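Local coordinates for protein heme oxygenase (Chlamydomonas reinhardtii, PDB 4RAJ) that probably carries out the oxygen-dependent opening of heme to biliverdin, releasing iron and carbon monoxide, as other heme oxygenases do, at residues Y53-G58 and H105-T110; P97-D102 and T174-Y179; Q120-Y125 and N222-A227; A45-K50 and R163-L168; L93-G98 and T146-M151. One frame throughout, in Å; residues are numbered along the deposited sequence.

Contact 1 (Y53-G58 and H105-T110); sequences YAKALG and HYLGAT
The hydroxyl OH of Tyr106 is hydrogen-bonded to the backbone carbonyl of Gly173, and 4.0 Å from it lies CE2 of Tyr53, the aromatic partner on helix 50-76. The two rings form an offset edge-to-face pair with planes at 80° and centroids 5.6 Å apart. Tyr53 brings its CD2-CE2 edge over one face of Tyr106, toward the rim, so that its CE2 comes within 3.8 Å of Tyr106 CE2. On the opposite face ND1 of His105 lies over the ring centre. A chi1 of 172° swings the Tyr53 ring to the side away from its amide nitrogen and toward Tyr106, with CG of Leu57, one turn on, against one face. Beside the rings the backbones come near one another at Ala54, whose single methyl suits so narrow a gap: its CB lies 3.4 Å from Tyr106 CB and 3.7 Å from Leu107 CG. Leu107 fills the flank here, close to where helix 96-107 ends and Gly108 turns off with positive phi. A phenylalanine in place of Tyr106 would keep the aromatic edge-to-face packing but would probably leave Gly173 O without its hydroxyl mate. No hydrogen bond crosses between the two segments: rings and aliphatic groups make the contact, and the hydroxyl of Tyr106 finds its partner in a loop, at Gly173, and not across it.

Contact 2 (P97-D102 and T174-Y179); sequences PGFKQD and TAAFDY
The carboxylate of Asp102 takes two consecutive backbone amides of the facing loop. Ala175 N donates over 2.8 Å to the syn lone pair of Asp102 OD1, whereas Ala176 N reaches Asp102 OD2 in a bond of the same length that is straighter (167°) but comes from above the carboxylate plane. A chi1 of -76° sets the Asp102 carboxyl carbon opposite its own carbonyl carbon, toward these amides. Two grips of unlike direction fix the rotation of the carboxylate, and aspartate suits the place because its short chain offers an acceptor to each amide. An asparagine here has one carbonyl oxygen only, so one of the amides of Ala175 and Ala176 would probably be left without its mate. One turn earlier on the helix, at Gly98, the backbones nearly touch: Gly98 CA is 3.5 Å from Ala175 O in a CA-H...O contact, and a CB on Gly98 would collide with that oxygen. Small alanines fit here. Ala175 CB rests 3.5 Å from Gly98 O, while Ala176 CB stands over the centre of the Phe99 ring at 3.7 Å, only 5° off its normal, a CH-pi contact. The contact thus joins helix 96-107 to the loop between helices 155-165 and 184-200, with Phe99 packing on toward Leu57 and Tyr61 of helix 50-76 and Met151 of helix 140-151.

Contact 3 (Q120-Y125 and N222-A227); sequences QALKDY and NAIIKA
Ile224 turns CG1 away from its own carbonyl carbon (chi1 -66°), which lays CG1 against the backbone of Ala121 and Leu122 and sends CD1 on to the side chains of Leu122 and Tyr125. In Tyr125 a chi1 of -166° puts the ring on the side remote from the amide nitrogen and lays it across this branch at about a right angle. Ile224 CD1 therefore meets the ring at its edge, 3.8 Å from Tyr125 CD2, while Ile224 CG1 lies 3.8 Å from Leu122 N. Leu122 CD1 reaches Ile224 CD1 from the other helix at 4.1 Å. A slim branched aliphatic chain suits this place, because its CD1 reaches in between Leu122 and Tyr125 while its CG1 still lies against the neighbouring backbone. Next to these residues the side chains are small: Ala121 CB sits 3.6 Å from Ala223 O and 3.8 Å from Ala223 CB, with Ala227 CB one turn farther along at 4.4 Å from Ala121 CB. The axes of the two short segments approach to 8.3 Å, in keeping with the alanines between them. No hydrogen bond crosses; Tyr125 OH, beyond the apolar part, is bonded to His143 and Gln147. Helices 120-135 and 204-227 thus pack with their segments at 155°, an antiparallel helix pair of the all-helical heme oxygenase fold, and Ile225, which lines the pocket where a polyether molecule is bound in this heme-free structure, points its CB away from this seam.

Contact 4 (A45-K50 and R163-L168); sequences ALFSDK and RKIFQL
Phe47 and Phe166 form an offset edge-to-face aromatic pair that closes the end of helix 29-47 against the end of helix 155-165. The planes stand at 70°, and CD1 of Phe47 is directed at the face of Phe166, 3.9 Å from its CZ. This is the tight side. Phe166 pushes its rim into the bend between the helices 29-47 and 50-76, so that its CZ lies 3.6 Å from Lys50 CA and its CE1 3.6 Å from Phe47 O. Ile165 adds its terminal methyl, CD1 being 3.6 Å from Phe47 CB. A phenylalanine suits such a slot, as its flat ring lies close to the backbone of Phe47 and Lys50. Tyr53 of helix 50-76 meets the same Phe166 ring edge-to-face, which sets the pair within a larger aromatic group. The looser, more exposed side belongs to Lys50. Lysine suits this partly exposed place because its methylenes cover the ring while the ammonium can remain near solvent. Its CG takes the crowded position between backbone N and carbonyl carbon (chi1 38°), and the chain, bent at chi3 (49°), slides back along Phe166: Lys50 CB lies over the face, 4.0 Å from the ring centroid, and Lys50 CE comes to 3.9 Å from Phe166 CD1.

Contact 5 (L93-G98 and T146-M151); sequences LYRAPG and TQHLAM
His148 sets the edge of its imidazole against the backbone of Leu93 and Tyr94, its CD2 in plane with and 3.3 Å from Leu93 O. A water joins the same two residues, donating to Leu93 O and to His148 O, each at 2.8 Å. Leu93 O also takes NE of Arg95 at 3.2 Å, from above the carbonyl plane. This bond goes with a chain bent twice (chi2 -67°, chi3 89°), which lays Arg95 CD 4.0 Å from Met151 CB; the two flexible chains slide past each other in opposite directions. Beyond the contact, Arg95 NH1 reaches the carbonyls of Ala176 and Asp178, while Glu68 OE2 takes both His148 NE2 and Arg95 N. Thr146, Gln147 and Ala150 of the same helix line the pocket that holds a polyether molecule here, consistent with the distal side of the heme site in this family. Buried polar groups are thus matched through a water, a carboxylate and carbonyls, with no direct hydrogen bond between turn and pocket helix.

Helix 96-107 meets helix 50-76 in contact 1 and the loop 174-179 in contact 2, and the turn leading into it meets helix 140-151 in contact 5. Contact 5 lies nearest the centre of the chain and, like contact 1, is buried; contacts 2 and 3 are partly buried, and contact 4 is at the surface. Polar chemistry gathers where loops are held: contacts 2 and 5 share Pro97 and Gly98 and are linked through Arg95. Helix-to-helix pairs are apolar instead, mainly aliphatic in contact 3, with aromatic pairs added in contacts 1 and 4, which touch through Tyr53 and Phe166. Tyr125 of contact 3 is joined to contact 5 through Gln147.

Contact 1 (Y53-G58 and H105-T110)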
# COMPACT_ATOMS: atom_id res chain seq x y z
N TYR A 53 15.45 7.99 -0.56
CA TYR A 53 14.64 6.84 -0.89
C TYR A 53 13.93 6.28 0.35
O TYR A 53 12.71 6.06 0.35
CB TYR A 53 15.53 5.76 -1.53
CG TYR A 53 14.85 4.44 -1.74
CD1 TYR A 53 13.96 4.25 -2.80
CD2 TYR A 53 15.09 3.37 -0.89
CE1 TYR A 53 13.33 3.03 -2.99
CE2 TYR A 53 14.47 2.15 -1.08
CZ TYR A 53 13.60 1.98 -2.12
OH TYR A 53 12.98 0.77 -2.30
N ALA A 54 14.69 6.09 1.41
CA ALA A 54 14.15 5.49 2.64
C ALA A 54 13.17 6.41 3.36
O ALA A 54 12.17 5.95 3.93
CB ALA A 54 15.31 5.11 3.57
N LYS A 55 13.44 7.71 3.34
CA LYS A 55 12.47 8.67 3.88
C LYS A 55 11.15 8.61 3.14
O LYS A 55 10.07 8.70 3.74
CB LYS A 55 13.02 10.09 3.84
CG LYS A 55 13.84 10.43 5.05
CD LYS A 55 14.56 11.76 4.90
CE LYS A 55 16.06 11.54 5.00
NZ LYS A 55 16.78 12.72 5.57
N ALA A 56 11.22 8.47 1.82
CA ALA A 56 10.02 8.35 1.00
C ALA A 56 9.28 7.05 1.31
O ALA A 56 8.06 7.05 1.44
CB ALA A 56 10.37 8.44 -0.48
N LEU A 57 10.02 5.95 1.45
CA LEU A 57 9.43 4.67 1.90
C LEU A 57 8.71 4.83 3.22
O LEU A 57 7.66 4.22 3.45
CB LEU A 57 10.51 3.58 2.06
CG LEU A 57 11.06 2.79 0.88
CD1 LEU A 57 11.95 1.68 1.41
CD2 LEU A 57 9.96 2.20 0.03
N GLY A 58 9.29 5.64 4.11
CA GLY A 58 8.72 5.90 5.41
C GLY A 58 7.29 6.44 5.37
O GLY A 58 6.50 6.12 6.24
N HIS A 105 17.02 -0.36 8.08
CA HIS A 105 18.25 -0.70 7.35
C HIS A 105 18.95 0.52 6.76
O HIS A 105 20.17 0.72 6.95
CB HIS A 105 17.97 -1.70 6.21
CG HIS A 105 19.20 -2.00 5.40
ND1 HIS A 105 19.39 -1.51 4.13
CD2 HIS A 105 20.33 -2.66 5.73
CE1 HIS A 105 20.58 -1.90 3.69
NE2 HIS A 105 21.16 -2.60 4.64
N TYR A 106 18.20 1.35 6.04
CA TYR A 106 18.83 2.47 5.35
C TYR A 106 19.22 3.60 6.29
O TYR A 106 20.27 4.22 6.11
CB TYR A 106 17.89 3.00 4.27
CG TYR A 106 17.75 2.08 3.09
CD1 TYR A 106 18.80 1.92 2.19
CD2 TYR A 106 16.57 1.37 2.86
CE1 TYR A 106 18.69 1.08 1.10
CE2 TYR A 106 16.46 0.52 1.76
CZ TYR A 106 17.53 0.39 0.89
OH TYR A 106 17.45 -0.44 -0.21
N LEU A 107 18.39 3.87 7.29
CA LEU A 107 18.52 5.11 8.06
C LEU A 107 19.19 4.91 9.42
O LEU A 107 19.69 5.87 10.03
CB LEU A 107 17.14 5.75 8.25
CG LEU A 107 16.40 6.18 6.98
CD1 LEU A 107 15.15 6.96 7.34
CD2 LEU A 107 17.32 7.03 6.08
N GLY A 108 19.21 3.68 9.91
CA GLY A 108 19.95 3.37 11.12
C GLY A 108 19.27 3.86 12.39
O GLY A 108 18.06 3.99 12.45
N ALA A 109 20.08 4.14 13.41
CA ALA A 109 19.56 4.32 14.77
C ALA A 109 18.50 5.42 14.89
O ALA A 109 17.51 5.26 15.62
CB ALA A 109 20.72 4.62 15.72
N THR A 110 18.69 6.52 14.18
CA THR A 110 17.78 7.66 14.31
C THR A 110 16.76 7.73 13.18
O THR A 110 16.27 8.81 12.85
CB THR A 110 18.56 8.97 14.36
OG1 THR A 110 19.32 9.11 13.15
CG2 THR A 110 19.50 8.96 15.57

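Contact 2 (P97-D102 and T174-Y179)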
# COMPACT_ATOMS: atom_id res chain seq x y z
N PRO A 97 5.70 -4.56 8.37
CA PRO A 97 6.99 -5.00 8.91
C PRO A 97 8.13 -4.94 7.90
O PRO A 97 9.24 -4.58 8.27
CB PRO A 97 6.72 -6.44 9.34
CG PRO A 97 5.26 -6.47 9.63
CD PRO A 97 4.66 -5.59 8.56
N GLY A 98 7.86 -5.29 6.64
CA GLY A 98 8.84 -5.15 5.57
C GLY A 98 9.31 -3.71 5.36
O GLY A 98 10.51 -3.43 5.21
N PHE A 99 8.37 -2.77 5.35
CA PHE A 99 8.74 -1.35 5.26
C PHE A 99 9.59 -0.93 6.44
O PHE A 99 10.58 -0.22 6.30
CB PHE A 99 7.50 -0.45 5.20
CG PHE A 99 6.94 -0.27 3.81
CD1 PHE A 99 6.02 -1.18 3.31
CD2 PHE A 99 7.32 0.82 3.02
CE1 PHE A 99 5.49 -1.02 2.05
CE2 PHE A 99 6.81 0.98 1.76
CZ PHE A 99 5.89 0.06 1.27
N LYS A 100 9.21 -1.35 7.63
CA LYS A 100 9.96 -0.94 8.81
C LYS A 100 11.38 -1.50 8.75
O LYS A 100 12.33 -0.80 9.08
CB LYS A 100 9.27 -1.40 10.10
CG LYS A 100 9.76 -0.64 11.33
CD LYS A 100 9.30 -1.29 12.63
CE LYS A 100 9.49 -0.33 13.79
NZ LYS A 100 9.29 -1.00 15.10
N GLN A 101 11.54 -2.75 8.31
CA GLN A 101 12.87 -3.33 8.15
C GLN A 101 13.74 -2.50 7.21
O GLN A 101 14.92 -2.24 7.50
CB GLN A 101 12.76 -4.77 7.63
CG GLN A 101 12.37 -5.75 8.71
CD GLN A 101 11.94 -7.09 8.14
OE1 GLN A 101 12.57 -7.62 7.22
NE2 GLN A 101 10.86 -7.65 8.68
N ASP A 102 13.18 -2.11 6.08
CA ASP A 102 13.93 -1.31 5.11
C ASP A 102 14.31 0.06 5.67
O ASP A 102 15.45 0.51 5.54
CB ASP A 102 13.13 -1.14 3.82
CG ASP A 102 13.12 -2.38 2.97
OD1 ASP A 102 13.91 -3.32 3.27
OD2 ASP A 102 12.32 -2.42 2.00
N THR A 174 15.20 -4.62 0.43
CA THR A 174 13.93 -4.56 -0.30
C THR A 174 12.84 -5.35 0.39
O THR A 174 11.98 -5.93 -0.28
CB THR A 174 14.08 -5.06 -1.76
OG1 THR A 174 14.40 -6.46 -1.78
CG2 THR A 174 15.16 -4.26 -2.51
N ALA A 175 12.86 -5.38 1.72
CA ALA A 175 11.89 -6.17 2.47
C ALA A 175 10.46 -5.68 2.26
O ALA A 175 9.51 -6.46 2.35
CB ALA A 175 12.24 -6.19 3.96
N ALA A 176 10.31 -4.39 1.96
CA ALA A 176 8.99 -3.81 1.65
C ALA A 176 8.35 -4.51 0.46
O ALA A 176 7.12 -4.58 0.36
CB ALA A 176 9.12 -2.31 1.37
N PHE A 177 9.19 -5.01 -0.44
CA PHE A 177 8.75 -5.62 -1.70
C PHE A 177 9.00 -7.14 -1.77
O PHE A 177 8.81 -7.75 -2.83
CB PHE A 177 9.46 -4.93 -2.86
CG PHE A 177 9.33 -3.43 -2.83
CD1 PHE A 177 8.14 -2.82 -3.17
CD2 PHE A 177 10.40 -2.63 -2.46
CE1 PHE A 177 8.02 -1.44 -3.13
CE2 PHE A 177 10.29 -1.25 -2.42
CZ PHE A 177 9.10 -0.66 -2.76
N ASP A 178 9.43 -7.74 -0.67
CA ASP A 178 9.76 -9.17 -0.67
C ASP A 178 8.57 -10.05 -0.26
O ASP A 178 7.77 -9.67 0.60
CB ASP A 178 10.94 -9.47 0.25
CG ASP A 178 12.26 -8.89 -0.25
OD1 ASP A 178 12.38 -8.53 -1.45
OD2 ASP A 178 13.18 -8.80 0.57
N TYR A 179 8.49 -11.23 -0.87
CA TYR A 179 7.47 -12.22 -0.54
C TYR A 179 8.14 -13.57 -0.40
O TYR A 179 8.12 -14.38 -1.33
CB TYR A 179 6.38 -12.25 -1.62
CG TYR A 179 5.62 -10.93 -1.68
CD1 TYR A 179 6.14 -9.85 -2.40
CD2 TYR A 179 4.42 -10.76 -1.01
CE1 TYR A 179 5.48 -8.63 -2.45
CE2 TYR A 179 3.74 -9.53 -1.05
CZ TYR A 179 4.28 -8.47 -1.77
OH TYR A 179 3.65 -7.25 -1.82

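Contact 3 (Q120-Y125 and N222-A227)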
# COMPACT_ATOMS: atom_id res chain seq x y z
N GLN A 120 0.28 16.69 6.03
CA GLN A 120 -1.15 16.70 6.30
C GLN A 120 -1.81 15.61 5.46
O GLN A 120 -2.75 14.95 5.91
CB GLN A 120 -1.77 18.07 6.00
CG GLN A 120 -3.19 18.19 6.50
CD GLN A 120 -3.30 17.98 8.00
OE1 GLN A 120 -2.56 18.59 8.78
NE2 GLN A 120 -4.21 17.10 8.41
N ALA A 121 -1.31 15.42 4.24
CA ALA A 121 -1.86 14.40 3.34
C ALA A 121 -1.80 13.01 3.97
O ALA A 121 -2.75 12.23 3.89
CB ALA A 121 -1.12 14.41 2.01
N LEU A 122 -0.67 12.70 4.61
CA LEU A 122 -0.51 11.40 5.26
C LEU A 122 -1.45 11.30 6.47
O LEU A 122 -2.10 10.28 6.67
CB LEU A 122 0.94 11.20 5.70
CG LEU A 122 1.20 9.95 6.56
CD1 LEU A 122 0.77 8.68 5.84
CD2 LEU A 122 2.67 9.85 6.95
N LYS A 123 -1.49 12.35 7.28
CA LYS A 123 -2.36 12.34 8.46
C LYS A 123 -3.83 12.19 8.07
O LYS A 123 -4.58 11.48 8.75
CB LYS A 123 -2.14 13.62 9.28
CG LYS A 123 -0.75 13.65 9.93
CD LYS A 123 -0.54 14.85 10.86
CE LYS A 123 -0.34 16.14 10.11
NZ LYS A 123 -0.05 17.26 11.05
N ASP A 124 -4.22 12.84 6.98
CA ASP A 124 -5.59 12.72 6.49
C ASP A 124 -5.93 11.28 6.08
O ASP A 124 -7.02 10.80 6.34
CB ASP A 124 -5.82 13.68 5.30
CG ASP A 124 -5.88 15.16 5.73
OD1 ASP A 124 -6.05 15.45 6.93
OD2 ASP A 124 -5.76 16.03 4.85
N TYR A 125 -4.99 10.59 5.44
CA TYR A 125 -5.24 9.22 5.02
C TYR A 125 -5.27 8.31 6.25
O TYR A 125 -6.14 7.44 6.36
CB TYR A 125 -4.16 8.74 4.02
CG TYR A 125 -4.50 7.46 3.27
CD1 TYR A 125 -5.80 6.96 3.22
CD2 TYR A 125 -3.50 6.76 2.61
CE1 TYR A 125 -6.10 5.78 2.52
CE2 TYR A 125 -3.78 5.58 1.92
CZ TYR A 125 -5.08 5.10 1.87
OH TYR A 125 -5.32 3.93 1.18
N ASN A 222 -1.41 9.92 -4.16
CA ASN A 222 -0.84 11.01 -4.97
C ASN A 222 -0.55 12.24 -4.12
O ASN A 222 0.48 12.89 -4.28
CB ASN A 222 -1.77 11.34 -6.14
CG ASN A 222 -1.76 10.26 -7.20
OD1 ASN A 222 -1.01 9.28 -7.10
ND2 ASN A 222 -2.59 10.42 -8.22
N ALA A 223 -1.46 12.52 -3.19
CA ALA A 223 -1.32 13.65 -2.28
C ALA A 223 -0.09 13.48 -1.40
O ALA A 223 0.65 14.43 -1.16
CB ALA A 223 -2.57 13.79 -1.43
N ILE A 224 0.11 12.27 -0.91
CA ILE A 224 1.24 11.95 -0.03
C ILE A 224 2.56 12.07 -0.79
O ILE A 224 3.55 12.64 -0.30
CB ILE A 224 1.06 10.56 0.57
CG1 ILE A 224 -0.16 10.57 1.51
CG2 ILE A 224 2.30 10.09 1.31
CD1 ILE A 224 -0.62 9.19 1.97
N ILE A 225 2.58 11.54 -2.01
CA ILE A 225 3.75 11.66 -2.88
C ILE A 225 4.10 13.11 -3.18
O ILE A 225 5.27 13.52 -3.11
CB ILE A 225 3.51 10.90 -4.19
CG1 ILE A 225 3.46 9.39 -3.91
CG2 ILE A 225 4.62 11.18 -5.18
CD1 ILE A 225 2.86 8.59 -5.03
N LYS A 226 3.10 13.92 -3.50
CA LYS A 226 3.35 15.30 -3.88
C LYS A 226 3.79 16.15 -2.69
O LYS A 226 4.53 17.12 -2.86
CB LYS A 226 2.11 15.91 -4.53
CG LYS A 226 1.94 15.45 -5.97
CD LYS A 226 0.81 16.17 -6.67
CE LYS A 226 -0.53 15.76 -6.09
NZ LYS A 226 -1.64 16.13 -7.01
N ALA A 227 3.37 15.76 -1.50
CA ALA A 227 3.70 16.52 -0.29
C ALA A 227 5.12 16.23 0.20
O ALA A 227 5.63 16.92 1.08
CB ALA A 227 2.69 16.22 0.82

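Contact 4 (A45-K50 and R163-L168)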
# COMPACT_ATOMS: atom_id res chain seq x y z
N ALA A 45 15.00 10.86 -8.69
CA ALA A 45 15.36 11.72 -7.57
C ALA A 45 15.65 10.86 -6.34
O ALA A 45 16.66 11.05 -5.68
CB ALA A 45 14.25 12.72 -7.28
N LEU A 46 14.77 9.91 -6.06
CA LEU A 46 14.93 9.10 -4.85
C LEU A 46 16.15 8.19 -4.91
O LEU A 46 16.84 8.01 -3.90
CB LEU A 46 13.68 8.26 -4.60
CG LEU A 46 12.39 9.02 -4.37
CD1 LEU A 46 11.29 8.01 -4.15
CD2 LEU A 46 12.51 9.96 -3.19
N PHE A 47 16.43 7.62 -6.07
CA PHE A 47 17.56 6.69 -6.20
C PHE A 47 18.90 7.41 -6.19
O PHE A 47 19.95 6.78 -6.13
CB PHE A 47 17.44 5.87 -7.48
CG PHE A 47 16.36 4.84 -7.43
CD1 PHE A 47 16.21 4.05 -6.30
CD2 PHE A 47 15.51 4.65 -8.50
CE1 PHE A 47 15.21 3.08 -6.24
CE2 PHE A 47 14.51 3.69 -8.45
CZ PHE A 47 14.36 2.91 -7.31
N SER A 48 18.87 8.74 -6.20
CA SER A 48 20.11 9.50 -6.15
C SER A 48 20.72 9.46 -4.75
O SER A 48 21.91 9.76 -4.58
CB SER A 48 19.88 10.96 -6.59
OG SER A 48 19.15 11.67 -5.60
N ASP A 49 19.92 9.06 -3.77
CA ASP A 49 20.34 9.08 -2.36
C ASP A 49 19.52 8.07 -1.54
O ASP A 49 18.31 8.25 -1.39
CB ASP A 49 20.16 10.49 -1.79
CG ASP A 49 20.72 10.65 -0.38
OD1 ASP A 49 20.83 9.65 0.38
OD2 ASP A 49 21.07 11.80 -0.03
N LYS A 50 20.17 7.05 -0.97
CA LYS A 50 19.41 6.01 -0.28
C LYS A 50 18.65 6.59 0.90
O LYS A 50 17.59 6.09 1.27
CB LYS A 50 20.31 4.86 0.20
CG LYS A 50 21.65 5.27 0.72
CD LYS A 50 22.47 4.03 1.08
CE LYS A 50 22.45 3.00 -0.05
NZ LYS A 50 23.26 1.79 0.28
N ARG A 163 17.86 -2.65 -5.83
CA ARG A 163 18.95 -3.61 -5.69
C ARG A 163 20.10 -3.28 -6.64
O ARG A 163 21.27 -3.40 -6.28
CB ARG A 163 18.44 -5.04 -5.92
CG ARG A 163 19.53 -6.11 -5.84
CD ARG A 163 19.00 -7.41 -5.23
NE ARG A 163 18.75 -7.27 -3.79
CZ ARG A 163 17.55 -7.23 -3.23
NH1 ARG A 163 17.45 -7.09 -1.92
NH2 ARG A 163 16.45 -7.31 -3.98
N LYS A 164 19.77 -2.84 -7.85
CA LYS A 164 20.78 -2.50 -8.84
C LYS A 164 21.56 -1.25 -8.46
O LYS A 164 22.79 -1.25 -8.42
CB LYS A 164 20.13 -2.31 -10.22
CG LYS A 164 21.13 -2.12 -11.36
CD LYS A 164 20.41 -1.91 -12.68
CE LYS A 164 21.32 -2.23 -13.86
NZ LYS A 164 21.45 -3.70 -14.08
N ILE A 165 20.85 -0.18 -8.16
CA ILE A 165 21.48 1.11 -7.92
C ILE A 165 22.20 1.17 -6.57
O ILE A 165 23.29 1.74 -6.46
CB ILE A 165 20.45 2.24 -8.02
CG1 ILE A 165 19.92 2.32 -9.46
CG2 ILE A 165 21.05 3.58 -7.61
CD1 ILE A 165 18.88 3.39 -9.68
N PHE A 166 21.60 0.56 -5.55
CA PHE A 166 22.18 0.59 -4.21
C PHE A 166 23.11 -0.58 -3.96
O PHE A 166 23.64 -0.71 -2.86
CB PHE A 166 21.10 0.61 -3.14
CG PHE A 166 20.24 1.85 -3.17
CD1 PHE A 166 20.76 3.07 -3.56
CD2 PHE A 166 18.90 1.78 -2.80
CE1 PHE A 166 19.97 4.21 -3.59
CE2 PHE A 166 18.10 2.91 -2.82
CZ PHE A 166 18.64 4.13 -3.22
N GLN A 167 23.26 -1.44 -4.97
CA GLN A 167 24.11 -2.63 -4.88
C GLN A 167 23.80 -3.47 -3.65
O GLN A 167 24.69 -3.79 -2.86
CB GLN A 167 25.59 -2.24 -4.89
CG GLN A 167 26.01 -1.56 -6.17
CD GLN A 167 27.47 -1.16 -6.14
OE1 GLN A 167 28.32 -1.89 -5.63
NE2 GLN A 167 27.76 0.01 -6.69
N LEU A 168 22.53 -3.81 -3.49
CA LEU A 168 22.08 -4.52 -2.30
C LEU A 168 22.38 -6.01 -2.34
O LEU A 168 22.24 -6.64 -3.39
CB LEU A 168 20.57 -4.32 -2.12
CG LEU A 168 20.06 -2.89 -2.01
CD1 LEU A 168 18.53 -2.89 -2.02
CD2 LEU A 168 20.59 -2.22 -0.74

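Contact 5 (L93-G98 and T146-M151)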
# COMPACT_ATOMS: atom_id res chain seq x y z
N LEU A 93 0.43 -11.02 2.78
CA LEU A 93 0.14 -9.78 2.09
C LEU A 93 0.67 -8.56 2.82
O LEU A 93 1.06 -7.58 2.17
CB LEU A 93 -1.37 -9.60 1.89
CG LEU A 93 -2.06 -9.88 0.55
CD1 LEU A 93 -3.45 -9.27 0.58
CD2 LEU A 93 -1.28 -9.38 -0.65
N TYR A 94 0.64 -8.60 4.15
CA TYR A 94 0.97 -7.43 4.97
C TYR A 94 2.39 -6.92 4.69
O TYR A 94 3.31 -7.73 4.52
CB TYR A 94 0.81 -7.74 6.46
CG TYR A 94 -0.60 -7.63 7.00
CD1 TYR A 94 -1.72 -7.71 6.17
CD2 TYR A 94 -0.82 -7.44 8.37
CE1 TYR A 94 -3.02 -7.61 6.69
CE2 TYR A 94 -2.10 -7.34 8.89
CZ TYR A 94 -3.19 -7.43 8.06
OH TYR A 94 -4.47 -7.33 8.60
N ARG A 95 2.54 -5.60 4.70
CA ARG A 95 3.76 -4.92 4.28
C ARG A 95 4.44 -4.09 5.37
O ARG A 95 5.61 -3.76 5.22
CB ARG A 95 3.47 -3.95 3.10
CG ARG A 95 2.99 -4.60 1.80
CD ARG A 95 4.13 -5.45 1.18
NE ARG A 95 4.10 -6.82 1.67
CZ ARG A 95 5.11 -7.69 1.55
NH1 ARG A 95 6.24 -7.32 0.95
NH2 ARG A 95 5.00 -8.93 2.03
N ALA A 96 3.73 -3.70 6.43
CA ALA A 96 4.34 -2.73 7.37
C ALA A 96 5.65 -3.26 8.01
O ALA A 96 6.62 -2.50 8.15
CB ALA A 96 3.34 -2.33 8.47
N PRO A 97 5.70 -4.56 8.37
CA PRO A 97 6.99 -5.00 8.91
C PRO A 97 8.13 -4.94 7.90
O PRO A 97 9.24 -4.58 8.27
CB PRO A 97 6.72 -6.44 9.34
CG PRO A 97 5.26 -6.47 9.63
CD PRO A 97 4.66 -5.59 8.56
N GLY A 98 7.86 -5.29 6.64
CA GLY A 98 8.84 -5.15 5.57
C GLY A 98 9.31 -3.71 5.36
O GLY A 98 10.51 -3.43 5.21
N THR A 146 -6.10 -1.95 -3.74
CA THR A 146 -5.28 -0.91 -4.34
C THR A 146 -3.82 -0.93 -3.89
O THR A 146 -2.91 -0.87 -4.72
CB THR A 146 -5.84 0.48 -4.00
OG1 THR A 146 -7.24 0.52 -4.33
CG2 THR A 146 -5.09 1.56 -4.78
N GLN A 147 -3.61 -1.00 -2.58
CA GLN A 147 -2.30 -0.83 -1.96
C GLN A 147 -1.50 -2.12 -1.93
O GLN A 147 -0.38 -2.18 -2.43
CB GLN A 147 -2.45 -0.30 -0.53
CG GLN A 147 -3.27 1.01 -0.40
CD GLN A 147 -2.51 2.23 -0.86
OE1 GLN A 147 -1.45 2.11 -1.48
NE2 GLN A 147 -3.03 3.42 -0.55
N HIS A 148 -2.07 -3.16 -1.34
CA HIS A 148 -1.30 -4.38 -1.14
C HIS A 148 -1.01 -5.11 -2.44
O HIS A 148 0.04 -5.73 -2.58
CB HIS A 148 -2.02 -5.30 -0.18
CG HIS A 148 -1.96 -4.85 1.23
ND1 HIS A 148 -2.88 -3.97 1.77
CD2 HIS A 148 -1.09 -5.14 2.22
CE1 HIS A 148 -2.58 -3.75 3.03
NE2 HIS A 148 -1.49 -4.44 3.34
N LEU A 149 -1.93 -5.04 -3.38
CA LEU A 149 -1.76 -5.82 -4.60
C LEU A 149 -0.77 -5.13 -5.54
O LEU A 149 -0.06 -5.79 -6.30
CB LEU A 149 -3.12 -6.06 -5.28
CG LEU A 149 -3.79 -7.39 -4.89
CD1 LEU A 149 -3.93 -7.56 -3.39
CD2 LEU A 149 -5.15 -7.55 -5.56
N ALA A 150 -0.67 -3.81 -5.45
CA ALA A 150 0.33 -3.08 -6.23
C ALA A 150 1.74 -3.38 -5.73
O ALA A 150 2.67 -3.51 -6.54
CB ALA A 150 0.05 -1.57 -6.19
N MET A 151 1.91 -3.52 -4.41
CA MET A 151 3.21 -3.89 -3.85
C MET A 151 3.68 -5.23 -4.38
O MET A 151 4.89 -5.44 -4.63
CB MET A 151 3.15 -3.91 -2.33
CG MET A 151 2.86 -2.52 -1.76
SD MET A 151 4.25 -1.40 -2.04
CE MET A 151 5.48 -2.34 -1.13
O HOH W 1 1.42 -7.00 -0.54